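Local coordinates for F-actin-capping protein subunit alpha (Plasmodium berghei, PDB 7A0H) that probably binds the fast-growing barbed ends of actin filaments and blocks subunit exchange there, acting as an asymmetric homodimer, at residues A[130-135]-A[177-182]; A[214-219]-A[224-229]. All coordinates share one frame; numbering follows the deposited sequence.

Interaction 1: A[130-135]-A[177-182]; sequences IYYKKW and ICCDRY
Tyr132 meets Ile177 and Cys179 through a single aromatic ring, a compact example of how a residue just past a helix end can be packed against a β-sheet through side chains, with no hydrogen bond crossing between the two segments. With CG anti to the carbonyl carbon (chi1 -77°), the ring reaches from the chain toward the strand. Its side chain and that of Ile177 approach from opposite directions, and both methyl ends of the isoleucine take part: CD1 of Ile177 lies 3.4 Å from OH of Tyr132, and CG2 of Ile177 lies 3.6 Å from CE1 of Tyr132, placed obliquely to the ring. Cys179 approaches differently. Its SG lies at the ring edge, in plane, 88° off the ring normal, a sulfur-aromatic contact. The nearest ring atom is CD1 of Tyr132, 3.6 Å from SG of Cys179. The same sulfur belongs to a disulfide with Cys158 on the adjoining strand 154-167. The phenol oxygen, though hemmed by methyl groups, is satisfied by a hydrogen bond to Glu258.

All three touching residues are buried. Tyr132 is the first residue to leave helix 112-131, and that helix also covers Ile177 through Leu124, Tyr127 and Val128. Strand 170-183 runs between strands 154-167 and 187-200, Glu258 comes from helix 243-266, and Pro285 of the second subunit packs on Tyr132.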
ATOM      1  N   ILE A 130       5.411  27.156  19.655  1.00 43.98           N
ATOM      2  CA  ILE A 130       5.219  28.369  18.869  1.00 53.70           C
ATOM      3  C   ILE A 130       4.664  28.062  17.477  1.00 45.27           C
ATOM      4  O   ILE A 130       3.866  28.826  16.952  1.00 47.46           O
ATOM      5  CB  ILE A 130       6.544  29.137  18.778  1.00 46.35           C
ATOM      6  CG1 ILE A 130       6.910  29.673  20.165  1.00 52.62           C
ATOM      7  CG2 ILE A 130       6.432  30.320  17.827  1.00 50.09           C
ATOM      8  CD1 ILE A 130       8.346  30.285  20.251  1.00 43.52           C
ATOM      9  N   TYR A 131       5.116  26.988  16.839  1.00 55.05           N
ATOM     10  CA  TYR A 131       4.912  26.791  15.410  1.00 54.82           C
ATOM     11  C   TYR A 131       3.927  25.685  14.970  1.00 60.58           C
ATOM     12  O   TYR A 131       3.456  25.748  13.823  1.00 61.44           O
ATOM     13  CB  TYR A 131       6.260  26.469  14.755  1.00 49.85           C
ATOM     14  CG  TYR A 131       7.133  27.623  14.828  1.00 55.45           C
ATOM     15  CD1 TYR A 131       6.882  28.727  14.055  1.00 56.80           C
ATOM     16  CD2 TYR A 131       8.228  27.635  15.630  1.00 52.44           C
ATOM     17  CE1 TYR A 131       7.677  29.827  14.125  1.00 55.61           C
ATOM     18  CE2 TYR A 131       9.002  28.670  15.686  1.00 51.01           C
ATOM     19  CZ  TYR A 131       8.740  29.789  14.937  1.00 49.19           C
ATOM     20  OH  TYR A 131       9.572  30.882  15.007  1.00 43.36           O
ATOM     21  N   TYR A 132       3.645  24.669  15.809  1.00 52.87           N
ATOM     22  CA  TYR A 132       2.665  23.608  15.499  1.00 57.57           C
ATOM     23  C   TYR A 132       1.239  24.079  15.797  1.00 50.26           C
ATOM     24  O   TYR A 132       0.958  24.700  16.823  1.00 50.42           O
ATOM     25  CB  TYR A 132       2.973  22.307  16.326  1.00 52.42           C
ATOM     26  CG  TYR A 132       4.148  21.505  15.776  1.00 53.55           C
ATOM     27  CD1 TYR A 132       4.166  20.102  15.767  1.00 56.77           C
ATOM     28  CD2 TYR A 132       5.227  22.164  15.221  1.00 50.84           C
ATOM     29  CE1 TYR A 132       5.218  19.398  15.179  1.00 53.20           C
ATOM     30  CE2 TYR A 132       6.286  21.488  14.676  1.00 52.00           C
ATOM     31  CZ  TYR A 132       6.300  20.092  14.647  1.00 53.06           C
ATOM     32  OH  TYR A 132       7.391  19.441  14.012  1.00 48.35           O
ATOM     33  N   LYS A 133       0.361  23.837  14.869  1.00 51.61           N
ATOM     34  CA  LYS A 133      -1.068  23.887  15.102  1.00 59.91           C
ATOM     35  C   LYS A 133      -1.459  23.472  16.515  1.00 59.02           C
ATOM     36  O   LYS A 133      -1.029  22.419  17.027  1.00 61.35           O
ATOM     37  CB  LYS A 133      -1.793  22.927  14.120  1.00 66.75           C
ATOM     38  CG  LYS A 133      -1.709  23.284  12.628  1.00 63.54           C
ATOM     39  CD  LYS A 133      -2.355  22.208  11.698  1.00 63.59           C
ATOM     40  CE  LYS A 133      -1.968  22.483  10.267  1.00 59.74           C
ATOM     41  NZ  LYS A 133      -2.312  21.378   9.297  1.00 86.44           N
ATOM     42  N   LYS A 134      -2.372  24.237  17.094  1.00 65.74           N
ATOM     43  CA  LYS A 134      -3.189  23.869  18.240  1.00 76.56           C
ATOM     44  C   LYS A 134      -4.638  23.636  17.762  1.00 75.57           C
ATOM     45  O   LYS A 134      -4.937  23.715  16.568  1.00 64.22           O
ATOM     46  CB  LYS A 134      -3.059  24.966  19.320  1.00 84.59           C
ATOM     47  CG  LYS A 134      -1.588  25.341  19.724  1.00 72.89           C
ATOM     48  CD  LYS A 134      -1.541  26.473  20.728  1.00 89.79           C
ATOM     49  CE  LYS A 134      -0.126  26.911  21.021  1.00 73.57           C
ATOM     50  NZ  LYS A 134       0.662  25.753  21.508  1.00 66.71           N
ATOM     51  N   TRP A 135      -5.547  23.408  18.720  1.00 62.43           N
ATOM     52  CA  TRP A 135      -6.909  22.954  18.423  1.00 75.52           C
ATOM     53  C   TRP A 135      -7.583  23.822  17.366  1.00 88.13           C
ATOM     54  O   TRP A 135      -8.045  23.314  16.344  1.00 95.25           O
ATOM     55  CB  TRP A 135      -7.729  22.932  19.718  1.00 73.75           C
ATOM     56  CG  TRP A 135      -9.141  22.359  19.565  1.00 76.94           C
ATOM     57  CD1 TRP A 135      -9.528  21.043  19.759  1.00 71.80           C
ATOM     58  CD2 TRP A 135     -10.360  23.081  19.192  1.00 79.02           C
ATOM     59  NE1 TRP A 135     -10.896  20.923  19.543  1.00 68.43           N
ATOM     60  CE2 TRP A 135     -11.420  22.140  19.187  1.00 76.25           C
ATOM     61  CE3 TRP A 135     -10.649  24.433  18.886  1.00 75.18           C
ATOM     62  CZ2 TRP A 135     -12.732  22.498  18.886  1.00 70.12           C
ATOM     63  CZ3 TRP A 135     -11.976  24.785  18.570  1.00 65.83           C
ATOM     64  CH2 TRP A 135     -12.980  23.830  18.570  1.00 73.59           C
ATOM     65  N   ILE A 177      10.550  14.819  17.236  1.00 34.87           N
ATOM     66  CA  ILE A 177       9.172  15.323  17.301  1.00 39.39           C
ATOM     67  C   ILE A 177       8.222  14.292  16.648  1.00 34.28           C
ATOM     68  O   ILE A 177       8.476  13.849  15.519  1.00 31.70           O
ATOM     69  CB  ILE A 177       8.991  16.667  16.590  1.00 35.44           C
ATOM     70  CG1 ILE A 177       9.964  17.718  17.122  1.00 39.30           C
ATOM     71  CG2 ILE A 177       7.526  17.166  16.790  1.00 36.27           C
ATOM     72  CD1 ILE A 177       9.937  19.161  16.240  1.00 46.55           C
ATOM     73  N   CYS A 178       7.094  14.092  17.297  1.00 36.19           N
ATOM     74  CA  CYS A 178       6.085  13.139  16.785  1.00 35.65           C
ATOM     75  C   CYS A 178       4.698  13.723  16.824  1.00 43.51           C
ATOM     76  O   CYS A 178       4.250  14.258  17.878  1.00 38.12           O
ATOM     77  CB  CYS A 178       6.037  11.832  17.679  1.00 45.91           C
ATOM     78  SG  CYS A 178       7.584  11.080  17.909  1.00 47.83           S
ATOM     79  N   CYS A 179       3.970  13.602  15.703  0.57 40.34           N
ATOM     80  CA  CYS A 179       2.533  13.901  15.730  0.57 48.71           C
ATOM     81  C   CYS A 179       1.785  12.811  14.960  0.57 47.76           C
ATOM     82  O   CYS A 179       2.218  12.345  13.897  0.57 48.01           O
ATOM     83  CB  CYS A 179       2.178  15.341  15.188  0.57 46.82           C
ATOM     84  SG  CYS A 179       2.644  16.828  16.296  0.57 47.01           S
ATOM     85  N   ASP A 180       0.654  12.421  15.530  1.00 43.12           N
ATOM     86  CA  ASP A 180      -0.235  11.391  15.027  1.00 52.02           C
ATOM     87  C   ASP A 180      -1.641  11.970  15.042  1.00 52.26           C
ATOM     88  O   ASP A 180      -2.082  12.536  16.060  1.00 58.87           O
ATOM     89  CB  ASP A 180      -0.194  10.110  15.888  1.00 46.46           C
ATOM     90  CG  ASP A 180       1.101   9.309  15.703  1.00 55.03           C
ATOM     91  OD1 ASP A 180       1.629   9.072  14.597  1.00 51.86           O
ATOM     92  OD2 ASP A 180       1.604   8.919  16.735  1.00 61.66           O
ATOM     93  N   ARG A 181      -2.328  11.848  13.924  1.00 50.32           N
ATOM     94  CA  ARG A 181      -3.663  12.401  13.724  1.00 64.62           C
ATOM     95  C   ARG A 181      -4.654  11.250  13.591  1.00 62.80           C
ATOM     96  O   ARG A 181      -4.358  10.243  12.956  1.00 58.55           O
ATOM     97  CB  ARG A 181      -3.631  13.265  12.466  1.00 52.93           C
ATOM     98  CG  ARG A 181      -2.678  14.532  12.619  1.00 58.78           C
ATOM     99  CD  ARG A 181      -2.492  15.418  11.303  1.00 58.35           C
ATOM    100  NE  ARG A 181      -3.784  15.784  10.747  1.00 55.54           N
ATOM    101  CZ  ARG A 181      -4.318  15.233   9.662  1.00 63.82           C
ATOM    102  NH1 ARG A 181      -3.657  14.328   8.964  1.00 56.96           N
ATOM    103  NH2 ARG A 181      -5.527  15.599   9.281  1.00 55.02           N
ATOM    104  N   TYR A 182      -5.814  11.397  14.221  1.00 55.68           N
ATOM    105  CA  TYR A 182      -6.851  10.398  14.280  1.00 61.41           C
ATOM    106  C   TYR A 182      -8.142  10.998  13.770  1.00 80.43           C
ATOM    107  O   TYR A 182      -8.554  12.074  14.220  1.00 91.03           O
ATOM    108  CB  TYR A 182      -7.039   9.879  15.730  1.00 71.88           C
ATOM    109  CG  TYR A 182      -5.797   9.175  16.187  1.00 75.31           C
ATOM    110  CD1 TYR A 182      -5.635   7.793  15.986  1.00 64.29           C
ATOM    111  CD2 TYR A 182      -4.738   9.903  16.723  1.00 68.07           C
ATOM    112  CE1 TYR A 182      -4.479   7.151  16.356  1.00 68.61           C
ATOM    113  CE2 TYR A 182      -3.565   9.281  17.094  1.00 60.58           C
ATOM    114  CZ  TYR A 182      -3.429   7.915  16.891  1.00 69.18           C
ATOM    115  OH  TYR A 182      -2.248   7.337  17.246  1.00 67.26           O
TER

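Interaction 2: A[214-219]-A[224-229]; sequences DVVLTY and NINFKT
The Tyr219 ring and the Asn224 side-chain amide are turned 75° apart, and OD1 of Asn224 sits at the ring edge, near its plane, 4.1 Å from CD1 of Tyr219. Phe227 likewise presents an edge, here to CB of Leu217. OD1 of Asn226 makes a close van der Waals approach to CG1 of Val216, at 3.3 Å. The Val216 methyls CG1 and CG2 also flank CG of Lys228, the side chains of Val216 and Lys228 running side by side.

These groups decorate an antiparallel hairpin. Val215 with Thr229 and Leu217 with Phe227 are hydrogen-bonded pairs on one face; Val216 with Lys228 and Tyr219 with Asn224 are non-hydrogen-bonded pairs on the other. At the first pair, N of Val215 gives O of Thr229 a nearly straight 2.7 Å bond, and OG1 of Thr229 adds a weak one to O of Val215. Beyond Leu217 the register slips by one residue, a β bulge with Ile225 and Asn226 opposite the single Thr218; N of Asn226 hydrogen-bonds to Asp222 of the second subunit. There N of Ile225 bonds to O of Thr218 at 2.8 Å, but from 54° above the carbonyl plane. Ile225 turns CG1 between its backbone N and carbonyl carbon (chi1 66°), bringing CD1 to 4.1 Å from CD2 of Leu217.

Strand 206-220 is flanked by strand 187-200, where Thr218 OG1 hydrogen-bonds to the His188 carbonyl, while strand 223-238 is outermost within this chain. Helix 21-35 meets Thr218, Asn224 and Asn226; Leu276, Thr280 and Ile283 of the second subunit pack on Leu217, Phe227 and Val215, respectively.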
ATOM      1  N   ASP A 214       9.692  12.234   8.161  1.00 51.18           N
ATOM      2  CA  ASP A 214       8.845  11.173   7.604  1.00 43.87           C
ATOM      3  C   ASP A 214       7.399  11.613   7.683  1.00 49.96           C
ATOM      4  O   ASP A 214       6.931  11.994   8.761  1.00 47.68           O
ATOM      5  CB  ASP A 214       9.022   9.886   8.374  1.00 43.21           C
ATOM      6  CG  ASP A 214      10.324   9.125   8.005  1.00 47.18           C
ATOM      7  OD1 ASP A 214      10.674   9.037   6.797  1.00 49.83           O
ATOM      8  OD2 ASP A 214      10.974   8.568   8.944  1.00 61.72           O
ATOM      9  N   VAL A 215       6.704  11.614   6.551  1.00 55.54           N
ATOM     10  CA  VAL A 215       5.277  11.926   6.512  1.00 51.12           C
ATOM     11  C   VAL A 215       4.564  10.700   5.931  1.00 51.39           C
ATOM     12  O   VAL A 215       4.967  10.204   4.869  1.00 52.67           O
ATOM     13  CB  VAL A 215       4.984  13.141   5.639  1.00 44.73           C
ATOM     14  CG1 VAL A 215       3.597  13.658   5.916  1.00 56.80           C
ATOM     15  CG2 VAL A 215       5.951  14.250   5.965  1.00 52.44           C
ATOM     16  N   VAL A 216       3.534  10.201   6.624  1.00 50.33           N
ATOM     17  CA  VAL A 216       2.842   8.990   6.178  1.00 43.95           C
ATOM     18  C   VAL A 216       1.358   9.247   6.245  1.00 51.20           C
ATOM     19  O   VAL A 216       0.815   9.474   7.347  1.00 51.62           O
ATOM     20  CB  VAL A 216       3.129   7.728   7.031  1.00 51.89           C
ATOM     21  CG1 VAL A 216       2.508   6.465   6.334  1.00 56.85           C
ATOM     22  CG2 VAL A 216       4.597   7.508   7.303  1.00 51.07           C
ATOM     23  N   LEU A 217       0.685   9.120   5.100  1.00 46.39           N
ATOM     24  CA  LEU A 217      -0.772   9.129   5.078  1.00 53.49           C
ATOM     25  C   LEU A 217      -1.179   7.646   5.181  1.00 54.68           C
ATOM     26  O   LEU A 217      -0.649   6.777   4.452  1.00 47.28           O
ATOM     27  CB  LEU A 217      -1.310   9.763   3.804  1.00 55.34           C
ATOM     28  CG  LEU A 217      -2.836   9.950   3.651  1.00 56.44           C
ATOM     29  CD1 LEU A 217      -3.373  11.033   4.735  1.00 55.01           C
ATOM     30  CD2 LEU A 217      -3.222  10.316   2.249  1.00 54.53           C
ATOM     31  N   THR A 218      -2.096   7.366   6.109  1.00 53.15           N
ATOM     32  CA  THR A 218      -2.532   6.011   6.413  1.00 59.74           C
ATOM     33  C   THR A 218      -4.043   5.818   6.370  1.00 56.06           C
ATOM     34  O   THR A 218      -4.484   4.671   6.419  1.00 63.26           O
ATOM     35  CB  THR A 218      -2.001   5.533   7.797  1.00 60.92           C
ATOM     36  OG1 THR A 218      -2.489   6.331   8.902  1.00 56.11           O
ATOM     37  CG2 THR A 218      -0.479   5.461   7.798  1.00 65.14           C
ATOM     38  N   TYR A 219      -4.833   6.886   6.247  1.00 61.38           N
ATOM     39  CA  TYR A 219      -6.259   6.790   6.012  1.00 71.55           C
ATOM     40  C   TYR A 219      -6.554   7.631   4.784  1.00 74.06           C
ATOM     41  O   TYR A 219      -6.167   8.808   4.726  1.00 62.28           O
ATOM     42  CB  TYR A 219      -7.082   7.242   7.199  1.00 72.52           C
ATOM     43  CG  TYR A 219      -8.405   6.499   7.281  1.00 77.95           C
ATOM     44  CD1 TYR A 219      -8.444   5.164   7.661  1.00 88.42           C
ATOM     45  CD2 TYR A 219      -9.609   7.130   6.985  1.00 86.25           C
ATOM     46  CE1 TYR A 219      -9.644   4.469   7.737  1.00 94.71           C
ATOM     47  CE2 TYR A 219     -10.818   6.446   7.067  1.00 89.81           C
ATOM     48  CZ  TYR A 219     -10.824   5.111   7.437  1.00 91.49           C
ATOM     49  OH  TYR A 219     -12.003   4.408   7.526  1.00107.74           O
ATOM     50  N   ASN A 224      -7.300   1.875   4.866  1.00 59.32           N
ATOM     51  CA  ASN A 224      -5.990   1.913   5.486  1.00 79.08           C
ATOM     52  C   ASN A 224      -4.953   1.870   4.378  1.00 64.71           C
ATOM     53  O   ASN A 224      -4.941   0.930   3.585  1.00 64.59           O
ATOM     54  CB  ASN A 224      -5.781   0.745   6.449  1.00 75.71           C
ATOM     55  CG  ASN A 224      -6.716   0.799   7.633  1.00 79.72           C
ATOM     56  OD1 ASN A 224      -6.569   1.645   8.506  1.00 82.07           O
ATOM     57  ND2 ASN A 224      -7.658  -0.113   7.680  1.00 73.24           N
ATOM     58  N   ILE A 225      -4.153   2.918   4.252  1.00 58.83           N
ATOM     59  CA  ILE A 225      -3.036   2.849   3.325  1.00 56.88           C
ATOM     60  C   ILE A 225      -1.714   3.133   4.040  1.00 65.67           C
ATOM     61  O   ILE A 225      -1.633   3.103   5.272  1.00 57.12           O
ATOM     62  CB  ILE A 225      -3.255   3.819   2.154  1.00 64.23           C
ATOM     63  CG1 ILE A 225      -3.234   5.286   2.639  1.00 59.88           C
ATOM     64  CG2 ILE A 225      -4.558   3.484   1.443  1.00 56.71           C
ATOM     65  CD1 ILE A 225      -3.098   6.309   1.458  1.00 55.91           C
ATOM     66  N   ASN A 226      -0.672   3.455   3.265  1.00 58.79           N
ATOM     67  CA  ASN A 226       0.671   3.592   3.831  1.00 61.49           C
ATOM     68  C   ASN A 226       1.504   4.383   2.840  1.00 61.65           C
ATOM     69  O   ASN A 226       2.500   3.876   2.313  1.00 59.61           O
ATOM     70  CB  ASN A 226       1.252   2.214   4.123  1.00 60.55           C
ATOM     71  CG  ASN A 226       2.474   2.236   5.019  1.00 68.57           C
ATOM     72  OD1 ASN A 226       2.788   3.198   5.777  1.00 63.57           O
ATOM     73  ND2 ASN A 226       3.178   1.116   4.969  1.00 67.51           N
ATOM     74  N   PHE A 227       1.075   5.618   2.581  1.00 46.32           N
ATOM     75  CA  PHE A 227       1.697   6.479   1.589  1.00 55.95           C
ATOM     76  C   PHE A 227       2.761   7.358   2.271  1.00 57.61           C
ATOM     77  O   PHE A 227       2.458   8.267   3.047  1.00 45.97           O
ATOM     78  CB  PHE A 227       0.617   7.326   0.927  1.00 55.61           C
ATOM     79  CG  PHE A 227       1.161   8.354  -0.012  1.00 65.04           C
ATOM     80  CD1 PHE A 227       0.909   9.687   0.188  1.00 50.45           C
ATOM     81  CD2 PHE A 227       1.892   7.967  -1.116  1.00 65.54           C
ATOM     82  CE1 PHE A 227       1.408  10.626  -0.666  1.00 52.86           C
ATOM     83  CE2 PHE A 227       2.352   8.879  -2.008  1.00 57.76           C
ATOM     84  CZ  PHE A 227       2.136  10.225  -1.763  1.00 68.95           C
ATOM     85  N   LYS A 228       4.007   7.118   1.944  1.00 51.08           N
ATOM     86  CA  LYS A 228       5.111   7.673   2.689  1.00 57.89           C
ATOM     87  C   LYS A 228       5.901   8.683   1.881  1.00 61.92           C
ATOM     88  O   LYS A 228       6.256   8.434   0.719  1.00 57.15           O
ATOM     89  CB  LYS A 228       6.080   6.591   3.126  1.00 57.61           C
ATOM     90  CG  LYS A 228       5.516   5.480   3.986  1.00 60.29           C
ATOM     91  CD  LYS A 228       6.584   4.416   4.050  1.00 59.86           C
ATOM     92  CE  LYS A 228       6.424   3.514   5.200  1.00 83.19           C
ATOM     93  NZ  LYS A 228       7.640   2.672   5.161  1.00105.08           N
ATOM     94  N   THR A 229       6.222   9.805   2.535  1.00 59.20           N
ATOM     95  CA  THR A 229       7.175  10.769   1.989  1.00 59.45           C
ATOM     96  C   THR A 229       8.255  11.084   3.009  1.00 53.77           C
ATOM     97  O   THR A 229       8.009  11.147   4.225  1.00 51.72           O
ATOM     98  CB  THR A 229       6.540  12.069   1.550  1.00 63.67           C
ATOM     99  OG1 THR A 229       5.838  12.640   2.633  1.00 56.66           O
ATOM    100  CG2 THR A 229       5.574  11.800   0.470  1.00 58.94           C
TER

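Interactions 1 and 2 both reach one antiparallel sheet of five strands, with centres 16 Å apart and nearest atoms about 5 Å apart, and they do not touch. They follow in series along the chain, the first closing before the second opens. Interaction 1 joins the turn just after helix 112-131 to the second strand of the sheet, whereas interaction 2 pairs the fourth and fifth strands; the third, 187-200, lies between and bonds to both neighbours. Together they illustrate two ways of building on one sheet, a residue past a helix end packed on it and a hairpin within it. Both contacts lie where the second subunit packs, so this part of the sheet and the turn after helix 112-131 contribute to the homodimer interface.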